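Local coordinates for bifunctional GH43-CE protein (Bacteroides eggerthii, PDB 6MLY) that probably acts as a xylan 1,4-beta-xylosidase, joining a family 43 glycoside hydrolase and a carbohydrate esterase domain through a concanavalin A-like domain, at residues M385-M390 against Q440-K445; I419-G424 against I471-K476; K445-F450 against Y458-L463. All coordinates share one frame; numbering follows the deposited sequence.

Contact 1 (M385-M390 against Q440-K445); sequences MDVSGM and QVVYFK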
loop_
_atom_site.group_PDB
_atom_site.type_symbol
_atom_site.label_atom_id
_atom_site.label_comp_id
_atom_site.label_asym_id
_atom_site.label_seq_id
_atom_site.Cartn_x
_atom_site.Cartn_y
_atom_site.Cartn_z
ATOM N N MET A 385 7.772 6.072 18.436
ATOM C CA MET A 385 7.966 4.912 19.289
ATOM C C MET A 385 9.122 5.174 20.260
ATOM O O MET A 385 9.740 6.230 20.226
ATOM C CB MET A 385 8.254 3.664 18.446
ATOM C CG MET A 385 7.428 2.448 18.862
ATOM S SD MET A 385 7.138 1.251 17.532
ATOM C CE MET A 385 6.305 2.305 16.346
ATOM N N ASP A 386 9.352 4.204 21.152
ATOM C CA ASP A 386 10.479 4.178 22.082
ATOM C C ASP A 386 10.790 2.705 22.388
ATOM O O ASP A 386 9.976 2.006 23.014
ATOM C CB ASP A 386 10.186 4.989 23.350
ATOM C CG ASP A 386 11.423 5.349 24.162
ATOM O OD1 ASP A 386 12.365 4.531 24.198
ATOM O OD2 ASP A 386 11.431 6.444 24.760
ATOM N N VAL A 387 11.980 2.261 21.963
ATOM C CA VAL A 387 12.302 0.838 21.778
ATOM C C VAL A 387 13.107 0.285 22.965
ATOM O O VAL A 387 13.439 -0.903 22.978
ATOM C CB VAL A 387 13.064 0.625 20.456
ATOM C CG1 VAL A 387 12.367 1.314 19.293
ATOM C CG2 VAL A 387 14.508 1.085 20.555
ATOM N N SER A 388 13.410 1.135 23.954
ATOM C CA SER A 388 14.185 0.756 25.140
ATOM C C SER A 388 13.689 -0.575 25.724
ATOM O O SER A 388 14.495 -1.417 26.108
ATOM C CB SER A 388 14.127 1.844 26.177
ATOM O OG SER A 388 14.187 3.125 25.565
ATOM N N GLY A 389 12.359 -0.741 25.783
ATOM C CA GLY A 389 11.697 -1.871 26.442
ATOM C C GLY A 389 11.891 -3.197 25.724
ATOM O O GLY A 389 11.800 -4.254 26.350
ATOM N N MET A 390 12.155 -3.143 24.413
ATOM C CA MET A 390 12.166 -4.322 23.546
ATOM C C MET A 390 13.252 -5.317 23.977
ATOM O O MET A 390 14.285 -4.933 24.538
ATOM C CB MET A 390 12.415 -3.926 22.089
ATOM C CG MET A 390 11.303 -3.094 21.498
ATOM S SD MET A 390 11.283 -3.220 19.704
ATOM C CE MET A 390 10.490 -1.667 19.296
ATOM N N GLN A 440 16.851 5.259 20.337
ATOM C CA GLN A 440 15.762 4.464 20.902
ATOM C C GLN A 440 14.402 5.070 20.525
ATOM O O GLN A 440 13.444 4.326 20.311
ATOM C CB GLN A 440 15.981 4.287 22.403
ATOM C CG GLN A 440 17.361 3.720 22.708
ATOM C CD GLN A 440 17.367 2.810 23.910
ATOM O OE1 GLN A 440 16.697 3.065 24.910
ATOM N NE2 GLN A 440 18.143 1.742 23.817
ATOM N N VAL A 441 14.332 6.403 20.415
ATOM C CA VAL A 441 13.189 7.077 19.791
ATOM C C VAL A 441 13.304 6.911 18.268
ATOM O O VAL A 441 14.337 7.220 17.676
ATOM C CB VAL A 441 13.105 8.561 20.200
ATOM C CG1 VAL A 441 11.997 9.293 19.451
ATOM C CG2 VAL A 441 12.931 8.720 21.704
ATOM N N VAL A 442 12.227 6.413 17.654
ATOM C CA VAL A 442 12.148 6.175 16.217
ATOM C C VAL A 442 10.721 6.506 15.746
ATOM O O VAL A 442 9.753 6.386 16.509
ATOM C CB VAL A 442 12.549 4.724 15.879
ATOM C CG1 VAL A 442 11.591 3.715 16.490
ATOM C CG2 VAL A 442 12.666 4.496 14.382
ATOM N N TYR A 443 10.609 6.933 14.486
ATOM C CA TYR A 443 9.349 7.338 13.877
ATOM C C TYR A 443 9.057 6.413 12.690
ATOM O O TYR A 443 9.975 5.818 12.125
ATOM C CB TYR A 443 9.421 8.809 13.456
ATOM C CG TYR A 443 9.616 9.792 14.585
ATOM C CD1 TYR A 443 10.872 10.028 15.125
ATOM C CD2 TYR A 443 8.546 10.498 15.113
ATOM C CE1 TYR A 443 11.055 10.928 16.164
ATOM C CE2 TYR A 443 8.714 11.407 16.146
ATOM C CZ TYR A 443 9.973 11.623 16.673
ATOM O OH TYR A 443 10.140 12.515 17.690
ATOM N N PHE A 444 7.769 6.283 12.344
ATOM C CA PHE A 444 7.316 5.506 11.183
ATOM C C PHE A 444 6.111 6.191 10.530
ATOM O O PHE A 444 5.361 6.910 11.188
ATOM C CB PHE A 444 6.948 4.071 11.569
ATOM C CG PHE A 444 8.098 3.239 12.078
ATOM C CD1 PHE A 444 9.091 2.795 11.217
ATOM C CD2 PHE A 444 8.191 2.899 13.416
ATOM C CE1 PHE A 444 10.145 2.027 11.686
ATOM C CE2 PHE A 444 9.246 2.131 13.885
ATOM C CZ PHE A 444 10.221 1.695 13.019
ATOM N N LYS A 445 5.949 5.930 9.229
ATOM C CA LYS A 445 4.888 6.488 8.398
ATOM C C LYS A 445 4.468 5.414 7.387
ATOM O O LYS A 445 5.288 4.623 6.937
ATOM C CB LYS A 445 5.382 7.772 7.719
ATOM C CG LYS A 445 4.368 8.515 6.854
ATOM C CD LYS A 445 4.657 10.009 6.701
ATOM C CE LYS A 445 5.845 10.314 5.812
ATOM N NZ LYS A 445 6.040 11.773 5.620
#
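Met385 reaches Phe444 because its chain stays extended at chi2 and then folds back at chi3 (-59°), which brings the methyl carbon CE to the edge of the phenylalanine ring, near its plane and 3.5 Å from CD2. The second group set by its torsion is the hydroxyl of Ser388: OG lies anti to its carbonyl carbon (chi1 -39°), a rotation that turns it to the amide oxygen of Gln440. The setting is the concanavalin A-like beta sandwich, where strand 378-386 lies beside strand 441-449 in one antiparallel sheet and leaves it through a type I turn from Val387 to Met390. Two backbone bonds tie the segments together as they part: Met385 N bonds to Val442 O (2.8 Å) and Val387 N to Gln440 O (3.0 Å). The side chains of Val387 and Val442 cross at about a right angle, their CG1 atoms 3.8 Å apart, and both valines also rest on Val410 of strand 406-411. Since that strand belongs to the facing sheet, the apolar side of the contact forms part of the sandwich interior, with Phe505 of strand 502-511 packed against Met385. The other side is more polar and more open to solvent, with Val441 beside Asp386. There Asp386 directs OD2 to a salt bridge with NH1 of Arg348, while the plane of its carboxylate stands steeply, at 77°, to that of the Gln440 amide. The serine hydroxyl lies amid these groups with one proton and two acceptors within reach: Ser388 OG is 2.6 Å from Gln440 OE1 and 2.7 Å from Asp386 OD1.

Contact 2 (I419-G424 against I471-K476); sequences IVMVNG and IGNVLK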
loop_
_atom_site.group_PDB
_atom_site.type_symbol
_atom_site.label_atom_id
_atom_site.label_comp_id
_atom_site.label_asym_id
_atom_site.label_seq_id
_atom_site.Cartn_x
_atom_site.Cartn_y
_atom_site.Cartn_z
ATOM N N ILE A 419 15.927 -1.163 12.122
ATOM C CA ILE A 419 14.709 -0.733 11.455
ATOM C C ILE A 419 14.506 -1.643 10.239
ATOM O O ILE A 419 15.434 -1.849 9.471
ATOM C CB ILE A 419 14.789 0.752 11.052
ATOM C CG1 ILE A 419 14.929 1.662 12.275
ATOM C CG2 ILE A 419 13.590 1.128 10.190
ATOM C CD1 ILE A 419 15.147 3.118 11.937
ATOM N N VAL A 420 13.288 -2.171 10.076
ATOM C CA VAL A 420 13.001 -3.227 9.099
ATOM C C VAL A 420 11.623 -2.974 8.464
ATOM O O VAL A 420 10.707 -2.497 9.126
ATOM C CB VAL A 420 13.073 -4.616 9.770
ATOM C CG1 VAL A 420 12.480 -5.714 8.900
ATOM C CG2 VAL A 420 14.492 -4.977 10.183
ATOM N N MET A 421 11.515 -3.275 7.163
ATOM C CA MET A 421 10.247 -3.460 6.474
ATOM C C MET A 421 10.108 -4.935 6.095
ATOM O O MET A 421 11.075 -5.571 5.696
ATOM C CB MET A 421 10.144 -2.639 5.185
ATOM C CG MET A 421 9.148 -3.251 4.203
ATOM S SD MET A 421 8.792 -2.271 2.734
ATOM C CE MET A 421 7.139 -2.869 2.368
ATOM N N VAL A 422 8.875 -5.439 6.183
ATOM C CA VAL A 422 8.496 -6.744 5.675
ATOM C C VAL A 422 7.362 -6.541 4.660
ATOM O O VAL A 422 6.536 -5.632 4.816
ATOM C CB VAL A 422 8.085 -7.687 6.824
ATOM C CG1 VAL A 422 7.567 -9.023 6.315
ATOM C CG2 VAL A 422 9.221 -7.903 7.815
ATOM N N ASN A 423 7.342 -7.385 3.620
ATOM C CA ASN A 423 6.257 -7.427 2.639
ATOM C C ASN A 423 5.663 -8.842 2.621
ATOM O O ASN A 423 6.291 -9.775 2.120
ATOM C CB ASN A 423 6.729 -6.989 1.251
ATOM C CG ASN A 423 5.632 -7.017 0.209
ATOM O OD1 ASN A 423 5.003 -8.049 -0.004
ATOM N ND2 ASN A 423 5.411 -5.895 -0.458
ATOM N N GLY A 424 4.438 -8.970 3.152
ATOM C CA GLY A 424 3.739 -10.253 3.297
ATOM C C GLY A 424 2.697 -10.502 2.214
ATOM O O GLY A 424 1.768 -11.276 2.439
ATOM N N ILE A 471 11.830 3.419 2.935
ATOM C CA ILE A 471 12.407 2.103 3.222
ATOM C C ILE A 471 11.521 0.987 2.650
ATOM O O ILE A 471 10.294 0.962 2.857
ATOM C CB ILE A 471 12.649 1.914 4.734
ATOM C CG1 ILE A 471 13.133 0.494 5.052
ATOM C CG2 ILE A 471 11.408 2.278 5.535
ATOM C CD1 ILE A 471 13.773 0.344 6.415
ATOM N N GLY A 472 12.184 0.043 1.972
ATOM C CA GLY A 472 11.586 -1.175 1.445
ATOM C C GLY A 472 10.846 -0.924 0.138
ATOM O O GLY A 472 10.915 0.194 -0.438
ATOM N N ASN A 473 10.130 -1.973 -0.320
ATOM C CA ASN A 473 9.353 -1.922 -1.566
ATOM C C ASN A 473 7.965 -1.326 -1.281
ATOM O O ASN A 473 7.665 -0.902 -0.151
ATOM C CB ASN A 473 9.271 -3.297 -2.245
ATOM C CG ASN A 473 8.589 -4.362 -1.410
ATOM O OD1 ASN A 473 7.993 -4.068 -0.378
ATOM N ND2 ASN A 473 8.679 -5.610 -1.842
ATOM N N VAL A 474 7.145 -1.263 -2.336
ATOM C CA VAL A 474 5.729 -0.903 -2.255
ATOM C C VAL A 474 4.931 -2.162 -1.902
ATOM O O VAL A 474 5.260 -3.264 -2.350
ATOM C CB VAL A 474 5.229 -0.276 -3.574
ATOM C CG1 VAL A 474 5.142 -1.292 -4.707
ATOM C CG2 VAL A 474 3.892 0.422 -3.403
ATOM N N LEU A 475 3.878 -1.977 -1.098
ATOM C CA LEU A 475 2.928 -3.036 -0.765
ATOM C C LEU A 475 1.742 -2.968 -1.732
ATOM O O LEU A 475 0.863 -2.112 -1.573
ATOM C CB LEU A 475 2.463 -2.859 0.684
ATOM C CG LEU A 475 1.433 -3.878 1.168
ATOM C CD1 LEU A 475 2.078 -5.245 1.339
ATOM C CD2 LEU A 475 0.775 -3.425 2.463
ATOM N N LYS A 476 1.721 -3.868 -2.724
ATOM C CA LYS A 476 0.577 -4.002 -3.636
ATOM C C LYS A 476 -0.601 -4.622 -2.873
ATOM O O LYS A 476 -0.779 -5.840 -2.877
ATOM C CB LYS A 476 0.931 -4.841 -4.870
ATOM C CG LYS A 476 1.907 -4.196 -5.845
ATOM C CD LYS A 476 1.535 -2.783 -6.246
ATOM C CE LYS A 476 2.316 -2.278 -7.441
ATOM N NZ LYS A 476 1.881 -2.913 -8.708
#
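Met421 leans from strand 418-423 across the interior of the beta sandwich onto the irregular backbone of 471-476. Its CB begins beside Ile471, 4.3 Å from CG1 of that residue. With chi1 at 156°, CG points away from the methionine's own backbone nitrogen, and the extended chain carries the sulfur over the opposing main chain, where Met421 SD rests 3.3 Å from Gly472 CA. A CB at Gly472 would collide with this sulfur. Met421 CE ends beside OD1 and the backbone O of Asn473, the two side chains crossing at about a right angle. Ile419, two residues earlier on the same side of the strand, adds an apolar touch, with Ile419 CG2 3.9 Å from Ile471 CD1.

Beyond Met421, at Asn423, the chemistry turns polar. Asn423 ND2 donates to Asn473 OD1 at 3.2 Å, a bent bond that enters from above the acceptor's carbonyl plane, the two amides standing 76° apart. The other end of the Asn423 amide is fixed separately, since OD1 accepts from Glu425 N, and Leu475 CD1 lies 3.8 Å from Asn423 ND2. An alanine in place of Asn473 has no amide oxygen, which would probably leave Asn423 ND2 without this partner and open a gap beside the methionine methyl.

The segments run in nearly the same direction, 21° apart, yet share no backbone hydrogen bond, for they belong to facing sheets. Strand 418-423 pairs with strands 406-411 and 430-436, and Glu433 of strand 430-436 accepts from Gly472 N through OE1; from the second sheet, Met421 touches Phe459 and Ile419 touches Tyr461, both of strand 456-462.

Contact 3 (K445-F450 against Y458-L463); sequences KAECDF and YFYYSL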
loop_
_atom_site.group_PDB
_atom_site.type_symbol
_atom_site.label_atom_id
_atom_site.label_comp_id
_atom_site.label_asym_id
_atom_site.label_seq_id
_atom_site.Cartn_x
_atom_site.Cartn_y
_atom_site.Cartn_z
ATOM N N LYS A 445 5.949 5.930 9.229
ATOM C CA LYS A 445 4.888 6.488 8.398
ATOM C C LYS A 445 4.468 5.414 7.387
ATOM O O LYS A 445 5.288 4.623 6.937
ATOM C CB LYS A 445 5.382 7.772 7.719
ATOM C CG LYS A 445 4.368 8.515 6.854
ATOM C CD LYS A 445 4.657 10.009 6.701
ATOM C CE LYS A 445 5.845 10.314 5.812
ATOM N NZ LYS A 445 6.040 11.773 5.620
ATOM N N ALA A 446 3.172 5.377 7.071
ATOM C CA ALA A 446 2.621 4.460 6.083
ATOM C C ALA A 446 1.613 5.222 5.221
ATOM O O ALA A 446 0.632 5.727 5.744
ATOM C CB ALA A 446 1.983 3.282 6.777
ATOM N N GLU A 447 1.892 5.315 3.916
ATOM C CA GLU A 447 1.049 6.024 2.954
ATOM C C GLU A 447 0.174 5.013 2.206
ATOM O O GLU A 447 0.534 3.842 2.084
ATOM C CB GLU A 447 1.897 6.813 1.954
ATOM C CG GLU A 447 2.761 7.892 2.588
ATOM C CD GLU A 447 3.337 8.891 1.598
ATOM O OE1 GLU A 447 4.085 8.456 0.693
ATOM O OE2 GLU A 447 3.019 10.098 1.726
ATOM N N CYS A 448 -0.973 5.498 1.714
ATOM C CA CYS A 448 -1.947 4.707 0.960
ATOM C C CYS A 448 -2.460 5.521 -0.233
ATOM O O CYS A 448 -2.968 6.635 -0.057
ATOM C CB CYS A 448 -3.149 4.321 1.819
ATOM S SG CYS A 448 -2.775 3.154 3.159
ATOM N N ASP A 449 -2.319 4.957 -1.437
ATOM C CA ASP A 449 -2.905 5.529 -2.644
ATOM C C ASP A 449 -3.962 4.553 -3.167
ATOM O O ASP A 449 -3.627 3.508 -3.735
ATOM C CB ASP A 449 -1.855 5.855 -3.715
ATOM C CG ASP A 449 -2.387 6.756 -4.821
ATOM O OD1 ASP A 449 -3.438 7.385 -4.598
ATOM O OD2 ASP A 449 -1.761 6.823 -5.896
ATOM N N PHE A 450 -5.231 4.903 -2.926
ATOM C CA PHE A 450 -6.383 4.177 -3.441
ATOM C C PHE A 450 -6.888 4.848 -4.729
ATOM O O PHE A 450 -7.679 4.254 -5.451
ATOM C CB PHE A 450 -7.475 4.084 -2.368
ATOM C CG PHE A 450 -7.034 3.434 -1.076
ATOM C CD1 PHE A 450 -6.804 2.065 -1.009
ATOM C CD2 PHE A 450 -6.840 4.185 0.074
ATOM C CE1 PHE A 450 -6.396 1.465 0.175
ATOM C CE2 PHE A 450 -6.433 3.583 1.257
ATOM C CZ PHE A 450 -6.209 2.226 1.305
ATOM N N TYR A 458 3.207 2.752 0.659
ATOM C CA TYR A 458 4.607 3.142 0.837
ATOM C C TYR A 458 4.904 3.279 2.335
ATOM O O TYR A 458 4.157 3.940 3.059
ATOM C CB TYR A 458 4.911 4.471 0.133
ATOM C CG TYR A 458 4.326 4.631 -1.248
ATOM C CD1 TYR A 458 4.564 3.700 -2.249
ATOM C CD2 TYR A 458 3.552 5.738 -1.566
ATOM C CE1 TYR A 458 4.032 3.854 -3.522
ATOM C CE2 TYR A 458 3.011 5.907 -2.832
ATOM C CZ TYR A 458 3.250 4.962 -3.814
ATOM O OH TYR A 458 2.711 5.142 -5.057
ATOM N N PHE A 459 6.008 2.668 2.781
ATOM C CA PHE A 459 6.471 2.773 4.165
ATOM C C PHE A 459 7.734 3.638 4.235
ATOM O O PHE A 459 8.559 3.621 3.320
ATOM C CB PHE A 459 6.750 1.386 4.745
ATOM C CG PHE A 459 5.538 0.493 4.807
ATOM C CD1 PHE A 459 5.222 -0.345 3.750
ATOM C CD2 PHE A 459 4.708 0.497 5.918
ATOM C CE1 PHE A 459 4.103 -1.164 3.809
ATOM C CE2 PHE A 459 3.591 -0.324 5.974
ATOM C CZ PHE A 459 3.289 -1.153 4.919
ATOM N N TYR A 460 7.857 4.384 5.339
ATOM C CA TYR A 460 9.028 5.195 5.656
ATOM C C TYR A 460 9.400 4.979 7.129
ATOM O O TYR A 460 8.568 4.509 7.918
ATOM C CB TYR A 460 8.761 6.690 5.451
ATOM C CG TYR A 460 8.244 7.117 4.099
ATOM C CD1 TYR A 460 9.011 7.914 3.263
ATOM C CD2 TYR A 460 6.969 6.783 3.678
ATOM C CE1 TYR A 460 8.539 8.339 2.032
ATOM C CE2 TYR A 460 6.484 7.197 2.447
ATOM C CZ TYR A 460 7.271 7.978 1.621
ATOM O OH TYR A 460 6.792 8.391 0.414
ATOM N N TYR A 461 10.643 5.340 7.484
ATOM C CA TYR A 461 11.060 5.504 8.879
ATOM C C TYR A 461 11.634 6.916 9.047
ATOM O O TYR A 461 11.710 7.670 8.086
ATOM C CB TYR A 461 12.031 4.398 9.301
ATOM C CG TYR A 461 13.456 4.558 8.835
ATOM C CD1 TYR A 461 14.371 5.304 9.563
ATOM C CD2 TYR A 461 13.908 3.931 7.685
ATOM C CE1 TYR A 461 15.686 5.445 9.146
ATOM C CE2 TYR A 461 15.220 4.056 7.255
ATOM C CZ TYR A 461 16.114 4.815 7.991
ATOM O OH TYR A 461 17.408 4.951 7.580
ATOM N N SER A 462 11.999 7.264 10.283
ATOM C CA SER A 462 12.575 8.565 10.599
ATOM C C SER A 462 13.136 8.557 12.030
ATOM O O SER A 462 12.590 7.890 12.903
ATOM C CB SER A 462 11.563 9.662 10.386
ATOM O OG SER A 462 12.038 10.906 10.877
ATOM N N LEU A 463 14.239 9.294 12.241
ATOM C CA LEU A 463 14.926 9.404 13.539
ATOM C C LEU A 463 14.630 10.769 14.176
ATOM O O LEU A 463 15.187 11.101 15.220
ATOM C CB LEU A 463 16.433 9.235 13.313
ATOM C CG LEU A 463 16.858 8.044 12.451
ATOM C CD1 LEU A 463 18.371 7.903 12.436
ATOM C CD2 LEU A 463 16.218 6.754 12.937
#
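Glu447 and Tyr460 meet through a hydrogen bond from Tyr460 OH to Glu447 OE1, 2.7 Å long. Phenol and carboxylate stand almost perpendicular, at 86°, and the hydroxyl comes in from above the carboxylate plane. The acceptor oxygen also lies near the planes of two rings, at the edge of Tyr460 and at that of Tyr458, where Glu447 OE1 is 3.6 Å from Tyr458 CD2. Over one face of the Tyr460 ring passes Lys445: its CE sits 4.2 Å above the plane, offset toward the rim, while the ammonium beyond is too distant for more than a weak cation-pi attraction.

These side chains share one side of a beta hairpin formed by strands 441-449 and 456-462. Lys445 pairs with Tyr460 through bonds in both directions, the shorter being Tyr460 N to Lys445 O at 3.0 Å, and Glu447 N makes a nearly linear bond (174°) to Tyr458 O at 2.8 Å. On the reverse side of the hairpin, Ala446 CB packs 4.0 Å from Phe459 CD2, and both residues lean on Leu400 of strand 395-401 in the opposite sheet of the sandwich.

Further out, Ser515 OG binds the second oxygen of the buried glutamate, Glu447 OE2. Arg518 makes a cation-pi contact with Tyr460, and Lys445 makes another with Trp468.

Contacts 1 and 3 both use strand 441-449, which lies between strands 378-386 and 456-462, one contact sampling each flank; they share Lys445. Contact 2 instead spans the sandwich, joining strands of facing sheets without backbone bonds. Contact 1 is partly exposed, with a polar cluster at its loop end; contacts 2 and 3 are buried. The amides of contact 2 lie between the sheets, whereas the glutamate, tyrosines and lysine of contact 3 lie on the sheet side away from Leu400. In the interior, Ile419 of contact 2 meets Val442 and Phe444 of contact 1; elsewhere Val474 CG2 of contact 2 lies 3.4 Å from Tyr458 CE1 of contact 3.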